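Local atomic coordinates of salicylate 5-hydroxylase, large oxygenase component (Ralstonia sp., PDB entry 7C8Z), a protein that hydroxylates salicylate at C5 to give gentisate in naphthalene degradation, using molecular oxygen, a mononuclear iron and a Rieske [2Fe-2S] cluster as the oxygenase component of a multicomponent enzyme. Residues A[179-184]-A[203-208]; A[184-189]-A[194-199]; A[232-237]-A[352-357]; A[359-364]-A[370-375]. One frame throughout, in Å; residues are numbered along the deposited sequence.

The four contacts follow the chain from the Rieske domain into the catalytic domain. Contacts 1 and 2 form one unit: their centres lie about 9 Å apart, they share Ala-184, and both set helix 196-211 against the neighbouring strands 175-181 and 184-188, contact 2 being nested within the loop that contact 1 closes. Contact 3 comes next along the chain, about 19 Å from each of them between centres, where helix 232-238 meets strand 352-361 near the mononuclear iron. Contact 4 lies at the far end of that same strand, about 23 Å from contact 3 between centres. Three contacts thus close short loops, and contact 3, spanning more than a hundred residues, joins distant parts of the catalytic domain close to its iron.

Contact 1 (A[179-184]-A[203-208]); sequences AARGGA and TILHYF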
# COMPACT_ATOMS: atom_id res chain seq x y z
N ALA A 179 3.24 -13.61 -34.86
CA ALA A 179 3.91 -13.01 -36.01
C ALA A 179 5.31 -12.59 -35.59
O ALA A 179 5.47 -11.70 -34.75
CB ALA A 179 3.12 -11.81 -36.54
N ALA A 180 6.32 -13.25 -36.14
CA ALA A 180 7.71 -12.92 -35.88
C ALA A 180 8.36 -12.38 -37.14
O ALA A 180 8.14 -12.90 -38.24
CB ALA A 180 8.48 -14.14 -35.36
N ARG A 181 9.16 -11.32 -36.98
CA ARG A 181 9.82 -10.69 -38.11
C ARG A 181 11.01 -9.89 -37.60
O ARG A 181 10.89 -9.16 -36.61
CB ARG A 181 8.87 -9.77 -38.89
CG ARG A 181 9.53 -9.14 -40.11
CD ARG A 181 8.61 -8.17 -40.82
NE ARG A 181 9.22 -7.64 -42.04
CZ ARG A 181 8.82 -7.96 -43.27
NH1 ARG A 181 7.81 -8.80 -43.44
NH2 ARG A 181 9.43 -7.43 -44.32
N GLY A 182 12.16 -10.06 -38.25
CA GLY A 182 13.34 -9.28 -37.94
C GLY A 182 13.89 -9.49 -36.54
O GLY A 182 14.77 -8.74 -36.10
N GLY A 183 13.37 -10.48 -35.83
CA GLY A 183 13.76 -10.72 -34.46
C GLY A 183 12.73 -10.29 -33.43
O GLY A 183 12.87 -10.64 -32.26
N ALA A 184 11.72 -9.54 -33.84
CA ALA A 184 10.66 -9.12 -32.93
C ALA A 184 9.47 -10.06 -33.08
O ALA A 184 9.21 -10.60 -34.15
CB ALA A 184 10.24 -7.68 -33.22
N THR A 203 4.92 2.04 -45.04
CA THR A 203 5.83 3.09 -44.56
C THR A 203 6.39 2.75 -43.19
O THR A 203 7.60 2.84 -42.97
CB THR A 203 5.10 4.43 -44.51
OG1 THR A 203 4.45 4.70 -45.76
CG2 THR A 203 6.07 5.55 -44.17
N ILE A 204 5.52 2.36 -42.26
CA ILE A 204 5.99 2.01 -40.92
C ILE A 204 6.73 0.68 -40.92
O ILE A 204 7.68 0.50 -40.13
CB ILE A 204 4.80 2.04 -39.95
CG1 ILE A 204 4.44 3.50 -39.68
CG2 ILE A 204 5.12 1.35 -38.64
CD1 ILE A 204 3.02 3.73 -39.34
N LEU A 205 6.36 -0.26 -41.79
CA LEU A 205 7.13 -1.50 -41.85
C LEU A 205 8.54 -1.24 -42.37
O LEU A 205 9.47 -1.98 -42.02
CB LEU A 205 6.42 -2.56 -42.70
CG LEU A 205 7.17 -3.89 -42.68
CD1 LEU A 205 6.57 -4.84 -41.66
CD2 LEU A 205 7.21 -4.54 -44.06
N HIS A 206 8.72 -0.19 -43.18
CA HIS A 206 10.08 0.15 -43.60
C HIS A 206 10.96 0.48 -42.39
O HIS A 206 12.10 0.01 -42.29
CB HIS A 206 10.07 1.32 -44.56
CG HIS A 206 11.42 1.97 -44.70
ND1 HIS A 206 12.42 1.43 -45.48
CD2 HIS A 206 11.94 3.08 -44.12
CE1 HIS A 206 13.50 2.20 -45.40
NE2 HIS A 206 13.23 3.21 -44.58
N TYR A 207 10.44 1.26 -41.44
CA TYR A 207 11.26 1.62 -40.28
C TYR A 207 11.37 0.47 -39.29
O TYR A 207 12.44 0.27 -38.67
CB TYR A 207 10.69 2.88 -39.64
CG TYR A 207 10.77 4.05 -40.59
CD1 TYR A 207 11.98 4.70 -40.83
CD2 TYR A 207 9.65 4.49 -41.28
CE1 TYR A 207 12.06 5.75 -41.71
CE2 TYR A 207 9.73 5.55 -42.17
CZ TYR A 207 10.94 6.17 -42.38
OH TYR A 207 11.02 7.23 -43.26
N PHE A 208 10.29 -0.31 -39.13
CA PHE A 208 10.36 -1.54 -38.36
C PHE A 208 11.51 -2.41 -38.83
O PHE A 208 12.37 -2.81 -38.04
CB PHE A 208 9.03 -2.30 -38.47
CG PHE A 208 8.99 -3.58 -37.66
CD1 PHE A 208 9.59 -4.74 -38.12
CD2 PHE A 208 8.34 -3.62 -36.43
CE1 PHE A 208 9.55 -5.91 -37.38
CE2 PHE A 208 8.29 -4.78 -35.69
CZ PHE A 208 8.90 -5.93 -36.16
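Phe-208 and Leu-205 extend from helix 196-211 to the hairpin between strands 175-181 and 184-188, and each is turned against it differently. The Phe-208 ring meets the backbone with its edge: the carbonyl O of Arg-181 lies near the ring plane, 3.6 Å from CE1 of Phe-208, so the weakly positive ring hydrogens probably face a partly negative oxygen. CB of Ala-184 approaches the same end of the ring obliquely, 3.7 Å from CZ of Phe-208. The ring is carried to this place because CG of Phe-208 stands opposite the backbone N (chi1 -178°).

Arg-181 and Leu-205 cross at about a right angle. The arginine chain is extended from CG to NE, and CD1 of Leu-205 lies 3.9 Å from its NE. The other methyl, CD2 of Leu-205, sits over one face of the guanidinium, off its centre and 3.7 Å from NH2 of Arg-181. The charge itself is answered elsewhere, by a salt bridge from NE to Asp-209 and a weak, long ion pair from NH1 to Glu-197.

Arg-181 and Ala-184 bond to each other through both pairs of backbone N and O, 2.9 Å for Arg-181 N to Ala-184 O, with Gly-182 and Gly-183 at the corners. This is the two-residue type I' beta hairpin, here joining strands of the Rieske domain sheet and packed against a helix.

Contact 2 (A[184-189]-A[194-199]); sequences AVFASF and EPFEEF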
# COMPACT_ATOMS: atom_id res chain seq x y z
N ALA A 184 11.72 -9.54 -33.84
CA ALA A 184 10.66 -9.12 -32.93
C ALA A 184 9.47 -10.06 -33.08
O ALA A 184 9.21 -10.60 -34.15
CB ALA A 184 10.24 -7.68 -33.22
N VAL A 185 8.73 -10.23 -31.98
CA VAL A 185 7.64 -11.19 -31.90
C VAL A 185 6.42 -10.47 -31.36
O VAL A 185 6.45 -9.95 -30.23
CB VAL A 185 7.99 -12.40 -31.02
CG1 VAL A 185 6.90 -13.45 -31.10
CG2 VAL A 185 9.33 -13.00 -31.44
N PHE A 186 5.35 -10.44 -32.16
CA PHE A 186 4.03 -9.96 -31.79
C PHE A 186 3.08 -11.15 -31.75
O PHE A 186 3.34 -12.21 -32.32
CB PHE A 186 3.51 -8.93 -32.80
CG PHE A 186 4.23 -7.61 -32.75
CD1 PHE A 186 5.56 -7.52 -33.11
CD2 PHE A 186 3.57 -6.47 -32.34
CE1 PHE A 186 6.22 -6.31 -33.06
CE2 PHE A 186 4.22 -5.26 -32.29
CZ PHE A 186 5.55 -5.18 -32.65
N ALA A 187 1.94 -10.94 -31.10
CA ALA A 187 0.93 -11.98 -31.00
C ALA A 187 -0.44 -11.33 -30.98
O ALA A 187 -0.57 -10.11 -30.85
CB ALA A 187 1.14 -12.86 -29.76
N SER A 188 -1.47 -12.17 -31.12
CA SER A 188 -2.83 -11.65 -31.13
C SER A 188 -3.80 -12.75 -30.73
O SER A 188 -3.69 -13.89 -31.19
CB SER A 188 -3.19 -11.11 -32.52
OG SER A 188 -4.55 -10.75 -32.61
N PHE A 189 -4.75 -12.39 -29.87
CA PHE A 189 -5.84 -13.31 -29.56
C PHE A 189 -6.74 -13.48 -30.77
O PHE A 189 -7.18 -14.60 -31.07
CB PHE A 189 -6.66 -12.79 -28.37
CG PHE A 189 -5.97 -12.95 -27.04
CD1 PHE A 189 -5.97 -14.17 -26.39
CD2 PHE A 189 -5.35 -11.87 -26.43
CE1 PHE A 189 -5.36 -14.32 -25.17
CE2 PHE A 189 -4.73 -12.00 -25.21
CZ PHE A 189 -4.73 -13.23 -24.58
N GLU A 194 -5.62 -9.06 -39.55
CA GLU A 194 -4.84 -8.76 -40.75
C GLU A 194 -3.41 -9.23 -40.54
O GLU A 194 -2.93 -9.27 -39.39
CB GLU A 194 -4.89 -7.27 -41.05
CG GLU A 194 -4.60 -6.41 -39.83
CD GLU A 194 -5.12 -4.99 -39.96
OE1 GLU A 194 -4.86 -4.35 -41.01
OE2 GLU A 194 -5.78 -4.51 -39.01
N PRO A 195 -2.69 -9.62 -41.59
CA PRO A 195 -1.28 -9.97 -41.43
C PRO A 195 -0.48 -8.82 -40.84
O PRO A 195 -0.85 -7.65 -40.95
CB PRO A 195 -0.82 -10.30 -42.86
CG PRO A 195 -2.07 -10.66 -43.58
CD PRO A 195 -3.18 -9.87 -42.96
N PHE A 196 0.64 -9.18 -40.20
CA PHE A 196 1.47 -8.20 -39.51
C PHE A 196 1.92 -7.09 -40.45
O PHE A 196 1.91 -5.90 -40.08
CB PHE A 196 2.67 -8.90 -38.88
CG PHE A 196 3.55 -8.00 -38.08
CD1 PHE A 196 3.15 -7.53 -36.84
CD2 PHE A 196 4.80 -7.63 -38.56
CE1 PHE A 196 3.97 -6.70 -36.10
CE2 PHE A 196 5.63 -6.80 -37.82
CZ PHE A 196 5.21 -6.34 -36.59
N GLU A 197 2.33 -7.46 -41.67
CA GLU A 197 2.81 -6.48 -42.64
C GLU A 197 1.70 -5.49 -43.02
O GLU A 197 1.93 -4.27 -43.05
CB GLU A 197 3.35 -7.20 -43.88
CG GLU A 197 4.56 -8.09 -43.59
CD GLU A 197 4.18 -9.44 -42.99
OE1 GLU A 197 2.99 -9.82 -43.10
OE2 GLU A 197 5.06 -10.11 -42.39
N GLU A 198 0.50 -6.00 -43.30
CA GLU A 198 -0.62 -5.11 -43.59
C GLU A 198 -1.08 -4.37 -42.34
O GLU A 198 -1.64 -3.27 -42.45
CB GLU A 198 -1.78 -5.90 -44.19
CG GLU A 198 -1.50 -6.44 -45.59
CD GLU A 198 -2.57 -7.40 -46.06
OE1 GLU A 198 -2.23 -8.36 -46.77
OE2 GLU A 198 -3.75 -7.19 -45.71
N PHE A 199 -0.85 -4.94 -41.16
CA PHE A 199 -1.15 -4.23 -39.92
C PHE A 199 -0.28 -2.99 -39.80
O PHE A 199 -0.76 -1.93 -39.38
CB PHE A 199 -0.95 -5.16 -38.72
CG PHE A 199 -1.32 -4.54 -37.40
CD1 PHE A 199 -2.65 -4.25 -37.10
CD2 PHE A 199 -0.35 -4.28 -36.44
CE1 PHE A 199 -2.99 -3.69 -35.88
CE2 PHE A 199 -0.69 -3.72 -35.22
CZ PHE A 199 -2.02 -3.43 -34.94
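Phe-186 of strand 184-188 and Phe-196, in the first turn of helix 196-211, carry this contact, which is wholly aromatic and buried. CE1 of Phe-196 hangs over one face of the Phe-186 ring, off its centre, at 3.5 Å from both CG and CD1 of Phe-186. The adjoining CZ of Phe-196 follows at 3.7 Å from CE1 of Phe-186, so the CE1 and CZ atoms of Phe-196 lie over the strand ring. The ring centroids are 4.7 Å apart with the planes inclined at 48°, an oblique pairing between the stacked and the T-shaped forms. Phe-186 holds its CG beside the backbone N (chi1 -70°), whereas CG of Phe-196 is trans to its own N (chi1 -177°); the two side chains cross at about a right angle and the backbones remain apart, 8.3 Å between the CA atoms of Phe-186 and Phe-196.

Further aromatic packing extends the pair. Trp-68 meets Phe-196 edge-to-face, as does Phe-208 from further along the same helix, and Trp-68 also touches Phe-186.

Backbone bonds fix the two frameworks separately. Pro-195 occupies the N-cap position, and its O accepts from N of Phe-199 at 2.7 Å, closing the first helical turn. On the strand, Phe-186 pairs with Ala-179 of the adjacent strand.

With seven residues between strand and helix, this is a beta-alpha connection in which an aromatic cluster fills the interface between the helix and the Rieske domain sheet.

Contact 3 (A[232-237]-A[352-357]); sequences KLMQEN and FDFVWT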
# COMPACT_ATOMS: atom_id res chain seq x y z
N LYS A 232 -2.62 5.49 -22.76
CA LYS A 232 -2.61 6.29 -23.98
C LYS A 232 -1.59 7.42 -23.91
O LYS A 232 -0.95 7.76 -24.91
CB LYS A 232 -4.01 6.85 -24.24
CG LYS A 232 -5.04 5.78 -24.55
CD LYS A 232 -6.30 6.38 -25.16
CE LYS A 232 -7.10 7.16 -24.12
NZ LYS A 232 -7.84 6.27 -23.18
N LEU A 233 -1.40 7.99 -22.71
CA LEU A 233 -0.45 9.09 -22.55
C LEU A 233 0.96 8.70 -22.98
O LEU A 233 1.74 9.56 -23.39
CB LEU A 233 -0.44 9.56 -21.10
CG LEU A 233 -1.64 10.41 -20.69
CD1 LEU A 233 -1.54 10.75 -19.21
CD2 LEU A 233 -1.71 11.66 -21.54
N MET A 234 1.30 7.41 -22.90
CA MET A 234 2.62 6.99 -23.37
C MET A 234 2.68 7.03 -24.89
O MET A 234 3.64 7.57 -25.47
CB MET A 234 2.95 5.59 -22.85
CG MET A 234 4.34 5.11 -23.25
SD MET A 234 5.60 6.38 -23.09
CE MET A 234 5.97 6.33 -21.34
N GLN A 235 1.66 6.49 -25.56
CA GLN A 235 1.60 6.58 -27.01
C GLN A 235 1.67 8.03 -27.47
O GLN A 235 2.53 8.40 -28.28
CB GLN A 235 0.34 5.89 -27.53
CG GLN A 235 0.43 4.37 -27.51
CD GLN A 235 1.32 3.84 -28.63
OE1 GLN A 235 1.65 4.56 -29.57
NE2 GLN A 235 1.70 2.56 -28.52
N GLU A 236 0.79 8.87 -26.91
CA GLU A 236 0.86 10.31 -27.16
C GLU A 236 2.29 10.82 -27.02
O GLU A 236 2.79 11.54 -27.89
CB GLU A 236 -0.05 11.05 -26.19
CG GLU A 236 -1.52 10.83 -26.38
CD GLU A 236 -2.35 11.67 -25.43
OE1 GLU A 236 -1.82 12.69 -24.92
OE2 GLU A 236 -3.52 11.33 -25.19
N ASN A 237 2.97 10.41 -25.95
CA ASN A 237 4.28 11.00 -25.66
C ASN A 237 5.27 10.69 -26.76
O ASN A 237 6.15 11.51 -27.06
CB ASN A 237 4.79 10.49 -24.31
CG ASN A 237 6.03 11.24 -23.84
OD1 ASN A 237 5.94 12.33 -23.28
ND2 ASN A 237 7.19 10.65 -24.08
N PHE A 352 0.06 2.22 -15.78
CA PHE A 352 0.57 1.23 -16.72
C PHE A 352 2.02 0.92 -16.37
O PHE A 352 2.76 1.79 -15.91
CB PHE A 352 0.46 1.70 -18.18
CG PHE A 352 1.40 2.81 -18.56
CD1 PHE A 352 1.04 4.14 -18.39
CD2 PHE A 352 2.65 2.53 -19.11
CE1 PHE A 352 1.90 5.17 -18.75
CE2 PHE A 352 3.52 3.54 -19.47
CZ PHE A 352 3.14 4.87 -19.29
N ASP A 353 2.40 -0.34 -16.59
CA ASP A 353 3.78 -0.76 -16.48
C ASP A 353 4.48 -0.57 -17.82
O ASP A 353 3.87 -0.65 -18.89
CB ASP A 353 3.87 -2.22 -16.04
CG ASP A 353 3.45 -2.43 -14.59
OD1 ASP A 353 3.32 -1.44 -13.83
OD2 ASP A 353 3.24 -3.60 -14.20
N PHE A 354 5.78 -0.31 -17.75
CA PHE A 354 6.57 0.07 -18.91
C PHE A 354 7.89 -0.68 -18.82
O PHE A 354 8.68 -0.45 -17.89
CB PHE A 354 6.81 1.58 -18.94
CG PHE A 354 7.03 2.14 -20.32
CD1 PHE A 354 6.20 1.78 -21.38
CD2 PHE A 354 8.05 3.04 -20.56
CE1 PHE A 354 6.40 2.31 -22.64
CE2 PHE A 354 8.26 3.57 -21.82
CZ PHE A 354 7.43 3.20 -22.86
N VAL A 355 8.11 -1.59 -19.76
CA VAL A 355 9.26 -2.49 -19.73
C VAL A 355 10.17 -2.15 -20.90
O VAL A 355 9.79 -2.30 -22.06
CB VAL A 355 8.83 -3.96 -19.78
CG1 VAL A 355 10.05 -4.86 -19.74
CG2 VAL A 355 7.88 -4.25 -18.63
N TRP A 356 11.38 -1.70 -20.59
CA TRP A 356 12.40 -1.41 -21.58
C TRP A 356 13.26 -2.66 -21.75
O TRP A 356 13.87 -3.13 -20.78
CB TRP A 356 13.28 -0.24 -21.16
CG TRP A 356 12.56 1.02 -20.74
CD1 TRP A 356 11.64 1.16 -19.74
CD2 TRP A 356 12.76 2.34 -21.28
NE1 TRP A 356 11.23 2.47 -19.64
CE2 TRP A 356 11.91 3.21 -20.57
CE3 TRP A 356 13.56 2.86 -22.30
CZ2 TRP A 356 11.83 4.57 -20.86
CZ3 TRP A 356 13.49 4.21 -22.57
CH2 TRP A 356 12.63 5.05 -21.86
N THR A 357 13.29 -3.20 -22.97
CA THR A 357 14.23 -4.25 -23.36
C THR A 357 15.28 -3.58 -24.23
O THR A 357 15.01 -3.23 -25.39
CB THR A 357 13.52 -5.37 -24.11
OG1 THR A 357 12.31 -5.72 -23.42
CG2 THR A 357 14.42 -6.59 -24.20
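Met-234 of helix 232-238 lies against Phe-352 and Phe-354, two residues that project to the same side of strand 352-361. Its side chain is bent rather than extended: after a first torsion that sets CG trans to the backbone N, chi2 of 42° and a further turn at chi3 fold the thioether over the Phe-354 ring. CG of Met-234 is 3.5 Å from CE1 of Phe-354, and the chain then runs across the ring until CE lies 3.6 Å from CE2 of Phe-354. The terminal methyl is thus a CH-pi donor over the face, CE of Met-234 standing 3.9 Å from the centroid of the Phe-354 ring. Sulfur adds a Met-aromatic contact from an oblique direction, with SD of Met-234 at 4.3 Å from that centroid.

Phe-352 takes the root of the same side chain, its CZ lying 3.6 Å from CB of Met-234 and 3.8 Å from CE of Met-234, which the bend brings back between the two rings. CG of Phe-352 lies between its backbone N and carbonyl carbon (chi1 71°), and the ring presents its edge to CG of Phe-354.

Beyond this trio, Met-234 also touches Ile-227 of strand 217-227 and Ile-393 of helix 387-402. The side chains of Met-234 and the iron ligand Asp-389 are about 5 Å apart. The methionine therefore fills the layer between the catalytic sheet, where strand 352-361 runs beside 217-227 and 338-346, and helices 232-238 and 387-402.

Contact 4 (A[359-364]-A[370-375]); sequences FGFEDD and QRRLIQ
The type I beta turn from Phe-361 to Asp-364 leads out of strand 352-361 toward helix 366-375, and Asp-364 is tied back to Arg-372 on that helix. Strand 359-361 and helix 370-375 run nearly antiparallel, at 158°, with their axes 9.3 Å apart. The arginine, extended from CG to NE, grips the carboxylate side-on. NE of Arg-372 donates to OD2 of Asp-364 at 3.2 Å, in the guanidinium plane but from above the carboxylate plane, while NH2 of Arg-372 reaches OD1 of Asp-364, also at 3.2 Å, on its syn side, somewhat out of both planes. The planes of the two groups are 53° apart.

From the other face of the carboxylate, N of Phe-361 gives OD2 of Asp-364 a hydrogen bond of 2.8 Å, fixing the carboxylate against the turn. The Phe-361 ring stands nearly perpendicular to the guanidinium, its CD2 being 3.4 Å from NH2 of Arg-372, which approaches the ring edge. NH1 of Arg-372 has partners of its own, the backbone O of Asn-337 and Glu-313. The result is a beta turn braced by a bidentate salt bridge, joining a strand of the catalytic domain sheet to the helix that follows it.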
# COMPACT_ATOMS: atom_id res chain seq x y z
N PHE A 359 18.66 -3.76 -26.34
CA PHE A 359 19.36 -4.82 -27.05
C PHE A 359 20.39 -4.24 -28.01
O PHE A 359 20.35 -3.06 -28.37
CB PHE A 359 18.39 -5.73 -27.82
CG PHE A 359 17.56 -5.01 -28.86
CD1 PHE A 359 16.40 -4.34 -28.50
CD2 PHE A 359 17.94 -5.01 -30.19
CE1 PHE A 359 15.63 -3.69 -29.44
CE2 PHE A 359 17.18 -4.36 -31.14
CZ PHE A 359 16.02 -3.70 -30.77
N GLY A 360 21.33 -5.09 -28.40
CA GLY A 360 22.30 -4.79 -29.44
C GLY A 360 22.26 -5.86 -30.51
O GLY A 360 21.34 -6.68 -30.52
N PHE A 361 23.24 -5.86 -31.41
CA PHE A 361 23.29 -6.83 -32.50
C PHE A 361 24.46 -7.78 -32.29
O PHE A 361 25.43 -7.47 -31.59
CB PHE A 361 23.42 -6.12 -33.85
CG PHE A 361 22.42 -5.02 -34.04
CD1 PHE A 361 21.13 -5.30 -34.46
CD2 PHE A 361 22.76 -3.70 -33.79
CE1 PHE A 361 20.20 -4.30 -34.63
CE2 PHE A 361 21.84 -2.69 -33.95
CZ PHE A 361 20.56 -2.99 -34.38
N GLU A 362 24.35 -8.96 -32.91
CA GLU A 362 25.37 -9.98 -32.74
C GLU A 362 26.73 -9.53 -33.26
O GLU A 362 27.76 -9.90 -32.69
CB GLU A 362 24.94 -11.29 -33.40
CG GLU A 362 25.41 -12.55 -32.67
CD GLU A 362 24.54 -12.90 -31.47
OE1 GLU A 362 24.92 -12.56 -30.32
OE2 GLU A 362 23.47 -13.53 -31.66
N ASP A 363 26.76 -8.76 -34.35
CA ASP A 363 28.03 -8.31 -34.91
C ASP A 363 28.69 -7.21 -34.09
O ASP A 363 29.73 -6.68 -34.51
CB ASP A 363 27.86 -7.83 -36.35
CG ASP A 363 26.72 -6.84 -36.52
OD1 ASP A 363 26.69 -5.83 -35.79
OD2 ASP A 363 25.86 -7.08 -37.40
N ASP A 364 28.12 -6.85 -32.94
CA ASP A 364 28.70 -5.80 -32.13
C ASP A 364 29.91 -6.33 -31.40
O ASP A 364 29.85 -7.36 -30.71
CB ASP A 364 27.71 -5.24 -31.12
CG ASP A 364 26.71 -4.30 -31.75
OD1 ASP A 364 27.10 -3.54 -32.65
OD2 ASP A 364 25.54 -4.34 -31.34
N GLN A 370 29.80 -1.66 -25.20
CA GLN A 370 29.91 -0.76 -24.05
C GLN A 370 29.32 0.61 -24.42
O GLN A 370 28.77 1.31 -23.57
CB GLN A 370 31.36 -0.56 -23.59
CG GLN A 370 31.88 -1.84 -22.97
CD GLN A 370 33.37 -1.91 -22.64
OE1 GLN A 370 34.28 -1.93 -23.54
NE2 GLN A 370 33.55 -2.42 -21.38
N ARG A 371 29.47 1.01 -25.69
CA ARG A 371 28.91 2.27 -26.16
C ARG A 371 27.40 2.31 -25.96
O ARG A 371 26.86 3.29 -25.43
CB ARG A 371 29.25 2.47 -27.64
CG ARG A 371 28.47 3.59 -28.32
CD ARG A 371 29.32 4.38 -29.33
NE ARG A 371 30.19 3.49 -30.09
CZ ARG A 371 31.51 3.66 -30.21
NH1 ARG A 371 32.11 4.67 -29.61
NH2 ARG A 371 32.21 2.79 -30.92
N ARG A 372 26.70 1.27 -26.40
CA ARG A 372 25.26 1.23 -26.19
C ARG A 372 24.94 1.27 -24.70
O ARG A 372 24.03 1.99 -24.27
CB ARG A 372 24.64 -0.02 -26.83
CG ARG A 372 25.02 -0.25 -28.28
CD ARG A 372 23.97 -1.10 -28.99
NE ARG A 372 24.44 -1.55 -30.30
CZ ARG A 372 24.33 -0.84 -31.43
NH1 ARG A 372 23.77 0.36 -31.40
NH2 ARG A 372 24.79 -1.33 -32.57
N LEU A 373 25.70 0.53 -23.89
CA LEU A 373 25.42 0.47 -22.46
C LEU A 373 25.57 1.84 -21.82
O LEU A 373 24.72 2.28 -21.04
CB LEU A 373 26.33 -0.55 -21.78
CG LEU A 373 25.97 -2.01 -22.02
CD1 LEU A 373 26.99 -2.90 -21.33
CD2 LEU A 373 24.56 -2.33 -21.55
N ILE A 374 26.65 2.55 -22.14
CA ILE A 374 26.90 3.85 -21.53
C ILE A 374 25.88 4.87 -22.02
O ILE A 374 25.41 5.72 -21.26
CB ILE A 374 28.35 4.31 -21.79
CG1 ILE A 374 29.33 3.36 -21.09
CG2 ILE A 374 28.55 5.74 -21.30
CD1 ILE A 374 30.74 3.93 -20.91
N GLN A 375 25.49 4.79 -23.30
CA GLN A 375 24.50 5.73 -23.79
C GLN A 375 23.10 5.44 -23.24
O GLN A 375 22.25 6.34 -23.25
CB GLN A 375 24.48 5.72 -25.32
CG GLN A 375 25.68 6.39 -25.95
CD GLN A 375 25.62 6.39 -27.45
OE1 GLN A 375 26.64 6.31 -28.13
NE2 GLN A 375 24.41 6.48 -27.99